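Local coordinates for protein quercetin 2,3-dioxygenase (Escherichia coli, PDB 1TQ5) that cleaves the flavonol quercetin with molecular oxygen in vitro, with the help of one divalent metal ion, although its physiological role is unknown, at residues S20-S25 against V42-V47; I117-E122 against Q158-Y163. One frame throughout, in Å; residues are numbered along the deposited sequence.

Contact 1: residues S20-S25 against V42-V47; sequences SWHTFS and VINDDV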
ATOM      1  N   SER A  20       3.801 -14.394  -2.397  1.00 20.87           N
ATOM      2  CA  SER A  20       2.871 -13.293  -2.187  1.00 23.36           C
ATOM      3  C   SER A  20       1.712 -13.529  -1.211  1.00 21.94           C
ATOM      4  O   SER A  20       1.048 -14.564  -1.248  1.00 22.08           O
ATOM      5  CB  SER A  20       2.318 -12.881  -3.562  1.00 21.94           C
ATOM      6  OG  SER A  20       1.490 -11.732  -3.495  1.00 29.94           O
ATOM      7  N   TRP A  21       1.484 -12.561  -0.329  1.00 19.23           N
ATOM      8  CA  TRP A  21       0.372 -12.633   0.612  1.00 17.68           C
ATOM      9  C   TRP A  21      -0.635 -11.583   0.152  1.00 17.01           C
ATOM     10  O   TRP A  21      -0.295 -10.412   0.000  1.00 14.59           O
ATOM     11  CB  TRP A  21       0.840 -12.351   2.042  1.00 16.56           C
ATOM     12  CG  TRP A  21       1.758 -13.414   2.548  1.00 17.95           C
ATOM     13  CD1 TRP A  21       3.090 -13.555   2.267  1.00 22.94           C
ATOM     14  CD2 TRP A  21       1.395 -14.544   3.348  1.00 25.64           C
ATOM     15  NE1 TRP A  21       3.576 -14.706   2.844  1.00 28.38           N
ATOM     16  CE2 TRP A  21       2.558 -15.331   3.514  1.00 30.32           C
ATOM     17  CE3 TRP A  21       0.199 -14.971   3.942  1.00 27.13           C
ATOM     18  CZ2 TRP A  21       2.559 -16.522   4.250  1.00 29.86           C
ATOM     19  CZ3 TRP A  21       0.200 -16.157   4.674  1.00 29.59           C
ATOM     20  CH2 TRP A  21       1.375 -16.917   4.821  1.00 30.35           C
ATOM     21  N   HIS A  22      -1.870 -12.014  -0.085  1.00 16.59           N
ATOM     22  CA  HIS A  22      -2.924 -11.118  -0.559  1.00 14.46           C
ATOM     23  C   HIS A  22      -3.865 -10.676   0.537  1.00 13.18           C
ATOM     24  O   HIS A  22      -4.490 -11.509   1.202  1.00 16.84           O
ATOM     25  CB  HIS A  22      -3.756 -11.816  -1.635  1.00 17.97           C
ATOM     26  CG  HIS A  22      -2.947 -12.357  -2.768  1.00 21.62           C
ATOM     27  ND1 HIS A  22      -2.235 -11.546  -3.624  1.00 29.02           N
ATOM     28  CD2 HIS A  22      -2.722 -13.628  -3.174  1.00 24.74           C
ATOM     29  CE1 HIS A  22      -1.603 -12.296  -4.509  1.00 30.35           C
ATOM     30  NE2 HIS A  22      -1.882 -13.562  -4.258  1.00 30.93           N
ATOM     31  N   THR A  23      -3.994  -9.367   0.717  1.00 15.65           N
ATOM     32  CA  THR A  23      -4.899  -8.860   1.734  1.00 15.89           C
ATOM     33  C   THR A  23      -6.352  -8.983   1.272  1.00 16.97           C
ATOM     34  O   THR A  23      -7.241  -9.241   2.083  1.00 18.43           O
ATOM     35  CB  THR A  23      -4.600  -7.393   2.066  1.00 16.95           C
ATOM     36  OG1 THR A  23      -3.330  -7.306   2.726  1.00 14.27           O
ATOM     37  CG2 THR A  23      -5.682  -6.818   2.966  1.00 18.78           C
ATOM     38  N   PHE A  24      -6.579  -8.791  -0.029  1.00 16.11           N
ATOM     39  CA  PHE A  24      -7.920  -8.866  -0.619  1.00 18.50           C
ATOM     40  C   PHE A  24      -7.934  -9.861  -1.770  1.00 20.00           C
ATOM     41  O   PHE A  24      -6.881 -10.233  -2.298  1.00 19.81           O
ATOM     42  CB  PHE A  24      -8.354  -7.511  -1.199  1.00 18.18           C
ATOM     43  CG  PHE A  24      -8.293  -6.372  -0.225  1.00 17.68           C
ATOM     44  CD1 PHE A  24      -9.224  -6.265   0.799  1.00 16.43           C
ATOM     45  CD2 PHE A  24      -7.289  -5.417  -0.322  1.00 19.25           C
ATOM     46  CE1 PHE A  24      -9.160  -5.227   1.716  1.00 16.46           C
ATOM     47  CE2 PHE A  24      -7.212  -4.374   0.591  1.00 21.06           C
ATOM     48  CZ  PHE A  24      -8.152  -4.279   1.614  1.00 21.81           C
ATOM     49  N   SER A  25      -9.140 -10.270  -2.164  1.00 23.81           N
ATOM     50  CA  SER A  25      -9.316 -11.193  -3.277  1.00 24.46           C
ATOM     51  C   SER A  25      -8.421 -10.712  -4.416  1.00 23.69           C
ATOM     52  O   SER A  25      -8.467  -9.537  -4.803  1.00 25.94           O
ATOM     53  CB  SER A  25     -10.777 -11.193  -3.740  1.00 27.06           C
ATOM     54  OG  SER A  25     -11.653 -11.465  -2.663  1.00 27.23           O
ATOM     55  N   VAL A  42      -6.258  -3.594  -3.837  1.00 19.36           N
ATOM     56  CA  VAL A  42      -5.219  -4.607  -3.681  1.00 16.07           C
ATOM     57  C   VAL A  42      -4.069  -4.209  -2.748  1.00 17.14           C
ATOM     58  O   VAL A  42      -3.615  -3.063  -2.751  1.00 14.56           O
ATOM     59  CB  VAL A  42      -4.596  -4.949  -5.059  1.00 18.61           C
ATOM     60  CG1 VAL A  42      -3.558  -6.046  -4.919  1.00 21.28           C
ATOM     61  CG2 VAL A  42      -5.683  -5.364  -6.047  1.00 17.53           C
ATOM     62  N   ILE A  43      -3.629  -5.167  -1.935  1.00 18.80           N
ATOM     63  CA  ILE A  43      -2.476  -4.997  -1.052  1.00 17.57           C
ATOM     64  C   ILE A  43      -1.775  -6.338  -1.082  1.00 16.33           C
ATOM     65  O   ILE A  43      -2.195  -7.300  -0.421  1.00 16.25           O
ATOM     66  CB  ILE A  43      -2.825  -4.680   0.425  1.00 19.85           C
ATOM     67  CG1 ILE A  43      -3.238  -3.221   0.586  1.00 19.23           C
ATOM     68  CG2 ILE A  43      -1.583  -4.900   1.302  1.00 21.53           C
ATOM     69  CD1 ILE A  43      -4.514  -2.877  -0.085  1.00 32.59           C
ATOM     70  N   ASN A  44      -0.723  -6.414  -1.882  1.00 15.75           N
ATOM     71  CA  ASN A  44       0.036  -7.633  -1.985  1.00 14.65           C
ATOM     72  C   ASN A  44       1.394  -7.431  -1.335  1.00 19.09           C
ATOM     73  O   ASN A  44       2.100  -6.459  -1.610  1.00 17.91           O
ATOM     74  CB  ASN A  44       0.202  -8.051  -3.448  1.00 17.92           C
ATOM     75  CG  ASN A  44      -1.094  -8.550  -4.062  1.00 18.51           C
ATOM     76  OD1 ASN A  44      -2.012  -8.956  -3.346  1.00 20.60           O
ATOM     77  ND2 ASN A  44      -1.169  -8.535  -5.390  1.00 23.96           N
ATOM     78  N   ASP A  45       1.721  -8.351  -0.441  1.00 17.34           N
ATOM     79  CA  ASP A  45       2.979  -8.352   0.293  1.00 22.44           C
ATOM     80  C   ASP A  45       3.847  -9.330  -0.493  1.00 22.28           C
ATOM     81  O   ASP A  45       3.737 -10.540  -0.301  1.00 23.40           O
ATOM     82  CB  ASP A  45       2.714  -8.882   1.704  1.00 23.49           C
ATOM     83  CG  ASP A  45       3.916  -8.774   2.616  1.00 32.60           C
ATOM     84  OD1 ASP A  45       5.057  -8.953   2.133  1.00 40.60           O
ATOM     85  OD2 ASP A  45       3.709  -8.532   3.828  1.00 33.24           O
ATOM     86  N   ASP A  46       4.697  -8.810  -1.377  1.00 23.09           N
ATOM     87  CA  ASP A  46       5.535  -9.665  -2.226  1.00 23.94           C
ATOM     88  C   ASP A  46       7.016  -9.751  -1.891  1.00 21.62           C
ATOM     89  O   ASP A  46       7.662  -8.759  -1.556  1.00 22.18           O
ATOM     90  CB  ASP A  46       5.439  -9.238  -3.700  1.00 25.38           C
ATOM     91  CG  ASP A  46       4.012  -9.156  -4.205  1.00 29.18           C
ATOM     92  OD1 ASP A  46       3.165  -9.935  -3.730  1.00 29.69           O
ATOM     93  OD2 ASP A  46       3.747  -8.318  -5.096  1.00 34.43           O
ATOM     94  N   VAL A  47       7.551 -10.956  -2.018  1.00 18.94           N
ATOM     95  CA  VAL A  47       8.966 -11.208  -1.787  1.00 18.26           C
ATOM     96  C   VAL A  47       9.456 -11.877  -3.063  1.00 19.58           C
ATOM     97  O   VAL A  47       8.986 -12.963  -3.432  1.00 18.09           O
ATOM     98  CB  VAL A  47       9.183 -12.133  -0.585  1.00 19.74           C
ATOM     99  CG1 VAL A  47      10.618 -12.606  -0.550  1.00 24.79           C
ATOM    100  CG2 VAL A  47       8.843 -11.387   0.694  1.00 22.15           C
TER
HETATM  101  O   HOH W   1      -0.854  -8.247   2.272  1.00 16.91           O
HETATM  102  O   HOH W   2      -4.782  -7.961  -2.126  1.00 16.75           O
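W21 and D45 form the hydrogen-bonded pair at which strand 18-22 lies antiparallel to strand 40-48 in the large sheet of the N-terminal cupin domain. D45 N donates to W21 O over 2.9 Å at an almost straight 175°, and W21 N returns a bond to D45 O at 3.0 Å. T23 N goes to I43 O, also 3.0 Å, and continues the ladder just past the strand end. The same I43 O accepts a second hydrogen from water 1, which lies 2.7 Å from T23 OG1. Where the two segments diverge, water 2 accepts from both F24 N (2.9 Å) and I43 N (3.0 Å), satisfying two backbone N-H groups that could not pair with each other. On the face carrying S20, H22, N44 and D46, S20 turns OG anti to its own nitrogen (chi1 -175°) and gives D46 OD1 a very short hydrogen bond of 2.5 Å. The N44 amide stands at the edge of the H22 imidazole, the two planes 71° apart. A leucine in place of N44 would probably leave that imidazole edge facing hydrocarbon, without its buried polar neighbour. On the other face, beside W21, D45 directs its carboxylate elsewhere, to H113 and in a salt bridge to R10. The backbone N-H groups described here are thus met by strand carbonyls or, where direct pairing stops, by water.

Contact 2: residues I117-E122 against Q158-Y163; sequences IWIMPE and QDMELY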
ATOM      1  N   ILE A 117       0.363  -1.971  -4.044  1.00 21.51           N
ATOM      2  CA  ILE A 117      -0.958  -1.425  -3.742  1.00 23.18           C
ATOM      3  C   ILE A 117      -1.719  -0.931  -4.978  1.00 23.18           C
ATOM      4  O   ILE A 117      -1.162  -0.208  -5.799  1.00 22.58           O
ATOM      5  CB  ILE A 117      -0.821  -0.237  -2.766  1.00 23.03           C
ATOM      6  CG1 ILE A 117       0.066  -0.635  -1.577  1.00 29.35           C
ATOM      7  CG2 ILE A 117      -2.191   0.229  -2.309  1.00 27.53           C
ATOM      8  CD1 ILE A 117      -0.444  -1.819  -0.794  1.00 32.59           C
ATOM      9  N   TRP A 118      -2.991  -1.309  -5.098  1.00 19.62           N
ATOM     10  CA  TRP A 118      -3.820  -0.871  -6.223  1.00 21.71           C
ATOM     11  C   TRP A 118      -4.965  -0.008  -5.717  1.00 24.82           C
ATOM     12  O   TRP A 118      -5.711  -0.408  -4.820  1.00 24.77           O
ATOM     13  CB  TRP A 118      -4.415  -2.059  -6.983  1.00 19.11           C
ATOM     14  CG  TRP A 118      -3.436  -2.878  -7.778  1.00 21.74           C
ATOM     15  CD1 TRP A 118      -2.092  -3.009  -7.556  1.00 27.43           C
ATOM     16  CD2 TRP A 118      -3.750  -3.763  -8.859  1.00 27.33           C
ATOM     17  NE1 TRP A 118      -1.555  -3.926  -8.426  1.00 34.39           N
ATOM     18  CE2 TRP A 118      -2.550  -4.404  -9.237  1.00 32.17           C
ATOM     19  CE3 TRP A 118      -4.932  -4.081  -9.540  1.00 30.24           C
ATOM     20  CZ2 TRP A 118      -2.496  -5.349 -10.269  1.00 37.82           C
ATOM     21  CZ3 TRP A 118      -4.880  -5.021 -10.565  1.00 38.55           C
ATOM     22  CH2 TRP A 118      -3.669  -5.644 -10.918  1.00 39.90           C
ATOM     23  N   ILE A 119      -5.103   1.176  -6.300  1.00 24.62           N
ATOM     24  CA  ILE A 119      -6.159   2.095  -5.912  1.00 25.36           C
ATOM     25  C   ILE A 119      -7.012   2.455  -7.122  1.00 27.49           C
ATOM     26  O   ILE A 119      -6.500   2.921  -8.138  1.00 24.88           O
ATOM     27  CB  ILE A 119      -5.561   3.369  -5.294  1.00 24.93           C
ATOM     28  CG1 ILE A 119      -4.869   3.009  -3.978  1.00 25.92           C
ATOM     29  CG2 ILE A 119      -6.657   4.420  -5.059  1.00 26.65           C
ATOM     30  CD1 ILE A 119      -4.059   4.134  -3.387  1.00 32.59           C
HETATM   31  N   MSE A 120      -8.315   2.220  -7.020  1.00 29.38           N
HETATM   32  CA  MSE A 120      -9.212   2.540  -8.123  1.00 31.80           C
HETATM   33  C   MSE A 120      -9.275   4.046  -8.329  1.00 29.80           C
HETATM   34  O   MSE A 120      -9.540   4.794  -7.397  1.00 27.57           O
HETATM   35  CB  MSE A 120     -10.624   2.022  -7.849  1.00 33.50           C
HETATM   36  CG  MSE A 120     -11.630   2.500  -8.881  1.00 41.86           C
HETATM   37 SE   MSE A 120     -13.312   1.965  -8.569  1.00 57.90          SE
HETATM   38  CE  MSE A 120     -13.452   0.617  -9.761  1.00 55.97           C
ATOM     39  N   PRO A 121      -9.028   4.510  -9.560  1.00 30.41           N
ATOM     40  CA  PRO A 121      -9.085   5.952  -9.802  1.00 34.26           C
ATOM     41  C   PRO A 121     -10.544   6.392  -9.885  1.00 36.36           C
ATOM     42  O   PRO A 121     -11.369   5.699 -10.479  1.00 34.23           O
ATOM     43  CB  PRO A 121      -8.349   6.099 -11.128  1.00 33.46           C
ATOM     44  CG  PRO A 121      -8.738   4.840 -11.854  1.00 31.46           C
ATOM     45  CD  PRO A 121      -8.616   3.782 -10.774  1.00 31.82           C
ATOM     46  N   GLU A 122     -10.869   7.526  -9.278  1.00 41.39           N
ATOM     47  CA  GLU A 122     -12.244   8.007  -9.315  1.00 46.85           C
ATOM     48  C   GLU A 122     -12.569   8.489 -10.720  1.00 50.24           C
ATOM     49  O   GLU A 122     -13.737   8.589 -11.102  1.00 51.50           O
ATOM     50  CB  GLU A 122     -12.456   9.126  -8.292  1.00 47.92           C
ATOM     51  CG  GLU A 122     -11.585  10.354  -8.472  1.00 52.10           C
ATOM     52  CD  GLU A 122     -11.773  11.353  -7.342  1.00 56.14           C
ATOM     53  OE1 GLU A 122     -12.931  11.744  -7.079  1.00 56.48           O
ATOM     54  OE2 GLU A 122     -10.766  11.748  -6.715  1.00 57.90           O
ATOM     55  N   GLN A 158      -7.595   9.981  -6.993  1.00 29.91           N
ATOM     56  CA  GLN A 158      -8.677   9.440  -6.189  1.00 30.85           C
ATOM     57  C   GLN A 158      -8.784  10.293  -4.935  1.00 30.25           C
ATOM     58  O   GLN A 158      -7.778  10.804  -4.440  1.00 32.36           O
ATOM     59  CB  GLN A 158      -8.372   7.975  -5.842  1.00 30.62           C
ATOM     60  CG  GLN A 158      -9.400   7.258  -4.974  1.00 28.83           C
ATOM     61  CD  GLN A 158     -10.828   7.474  -5.436  1.00 33.63           C
ATOM     62  OE1 GLN A 158     -11.455   8.475  -5.092  1.00 34.95           O
ATOM     63  NE2 GLN A 158     -11.346   6.539  -6.222  1.00 26.12           N
ATOM     64  N   ASP A 159     -10.002  10.474  -4.442  1.00 29.98           N
ATOM     65  CA  ASP A 159     -10.228  11.270  -3.241  1.00 31.10           C
ATOM     66  C   ASP A 159      -9.718  10.493  -2.032  1.00 31.25           C
ATOM     67  O   ASP A 159     -10.502  10.048  -1.194  1.00 32.14           O
ATOM     68  CB  ASP A 159     -11.725  11.556  -3.072  1.00 32.40           C
ATOM     69  CG  ASP A 159     -12.019  12.437  -1.870  1.00 35.41           C
ATOM     70  OD1 ASP A 159     -13.164  12.401  -1.368  1.00 42.95           O
ATOM     71  OD2 ASP A 159     -11.109  13.175  -1.434  1.00 44.44           O
HETATM   72  N   MSE A 160      -8.404  10.322  -1.942  1.00 30.16           N
HETATM   73  CA  MSE A 160      -7.831   9.583  -0.824  1.00 30.15           C
HETATM   74  C   MSE A 160      -6.456  10.091  -0.421  1.00 29.04           C
HETATM   75  O   MSE A 160      -5.715  10.634  -1.235  1.00 26.60           O
HETATM   76  CB  MSE A 160      -7.734   8.089  -1.175  1.00 27.33           C
HETATM   77  CG  MSE A 160      -6.612   7.723  -2.149  1.00 30.18           C
HETATM   78 SE   MSE A 160      -4.972   7.583  -1.368  1.00 24.83          SE
HETATM   79  CE  MSE A 160      -5.097   5.912  -0.688  1.00 27.73           C
ATOM     80  N   GLU A 161      -6.129   9.909   0.853  1.00 29.03           N
ATOM     81  CA  GLU A 161      -4.832  10.303   1.380  1.00 28.26           C
ATOM     82  C   GLU A 161      -4.165   9.077   1.994  1.00 26.54           C
ATOM     83  O   GLU A 161      -4.833   8.231   2.590  1.00 25.25           O
ATOM     84  CB  GLU A 161      -4.986  11.370   2.460  1.00 29.96           C
ATOM     85  CG  GLU A 161      -5.631  12.654   1.997  1.00 34.79           C
ATOM     86  CD  GLU A 161      -5.628  13.702   3.087  1.00 43.56           C
ATOM     87  OE1 GLU A 161      -6.023  13.368   4.226  1.00 48.48           O
ATOM     88  OE2 GLU A 161      -5.235  14.856   2.809  1.00 53.10           O
ATOM     89  N   LEU A 162      -2.849   8.990   1.845  1.00 22.00           N
ATOM     90  CA  LEU A 162      -2.072   7.889   2.398  1.00 20.54           C
ATOM     91  C   LEU A 162      -0.933   8.482   3.216  1.00 20.74           C
ATOM     92  O   LEU A 162      -0.202   9.351   2.744  1.00 19.84           O
ATOM     93  CB  LEU A 162      -1.489   7.009   1.283  1.00 21.46           C
ATOM     94  CG  LEU A 162      -0.509   5.906   1.721  1.00 24.14           C
ATOM     95  CD1 LEU A 162      -1.204   4.916   2.660  1.00 25.60           C
ATOM     96  CD2 LEU A 162       0.037   5.182   0.489  1.00 25.91           C
ATOM     97  N   TYR A 163      -0.800   8.013   4.448  1.00 19.98           N
ATOM     98  CA  TYR A 163       0.248   8.481   5.340  1.00 21.68           C
ATOM     99  C   TYR A 163       1.137   7.322   5.759  1.00 21.17           C
ATOM    100  O   TYR A 163       0.669   6.190   5.900  1.00 18.93           O
ATOM    101  CB  TYR A 163      -0.354   9.074   6.613  1.00 23.53           C
ATOM    102  CG  TYR A 163      -1.254  10.266   6.419  1.00 24.94           C
ATOM    103  CD1 TYR A 163      -0.771  11.561   6.596  1.00 26.78           C
ATOM    104  CD2 TYR A 163      -2.596  10.102   6.083  1.00 23.93           C
ATOM    105  CE1 TYR A 163      -1.604  12.663   6.449  1.00 30.88           C
ATOM    106  CE2 TYR A 163      -3.438  11.195   5.931  1.00 28.35           C
ATOM    107  CZ  TYR A 163      -2.935  12.473   6.117  1.00 32.65           C
ATOM    108  OH  TYR A 163      -3.764  13.563   5.964  1.00 35.24           O
TER
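Q158 meets I119, M120 and E122 where the two cupin domains of this bicupin face each other, with 117-122 at the end of an N-terminal-domain strand and 158-163 leading into a C-terminal one. Followed outward, Q158 CB starts 4.0 Å from I119 CG2. CG packs on the same methyl at 3.9 Å, and a bend at chi2 (47°) then swings the amide across the loop toward M120 and E122. Its CD lies beside E122 CB. The two branches of the tip have separate tasks: OE1 rests 3.4 Å from E122 CB and accepts from the backbone D159 N at 2.6 Å, while NE2 donates to M120 O over 2.8 Å at 157°. Bonded through both branches, the amide is probably restrained from turning over, and M120 O approaches close to the amide plane. The E122 carboxylate is turned only 22° from the plane of that amide; its OE2 comes within 2.7 Å of D159 N, but the angle is too poor for a hydrogen bond. D159 is the centre of an inverse gamma turn, which Q158 O closes by accepting from M160 N. Deeper in the interface the contact turns apolar, I119 and the selenomethionine M160 reaching toward each other tip to tip. F226 and L228 also pack on M160, and I119 CD1 meets its CE at 3.4 Å, tighter than ordinary carbon packing.

Strands 40-48 and 112-119 are neighbours in one antiparallel sheet, so contact 1 and contact 2 join through it: V42 O lies 3.0 Å from W118 N, a probable hydrogen bond, and I43 packs on I117. Their centres are about 17 Å apart. Contact 1 is almost wholly buried and stays within the N-terminal cupin domain; its direct hydrogen bonds are mostly backbone pairing, with water and the S20-D46 side-chain bond added. Contact 2 is only partly buried and links the two domains without strand pairing; there a single side-chain amide supplies the direct hydrogen bond, with hydrocarbon packing inside and the exposed E122 at the rim.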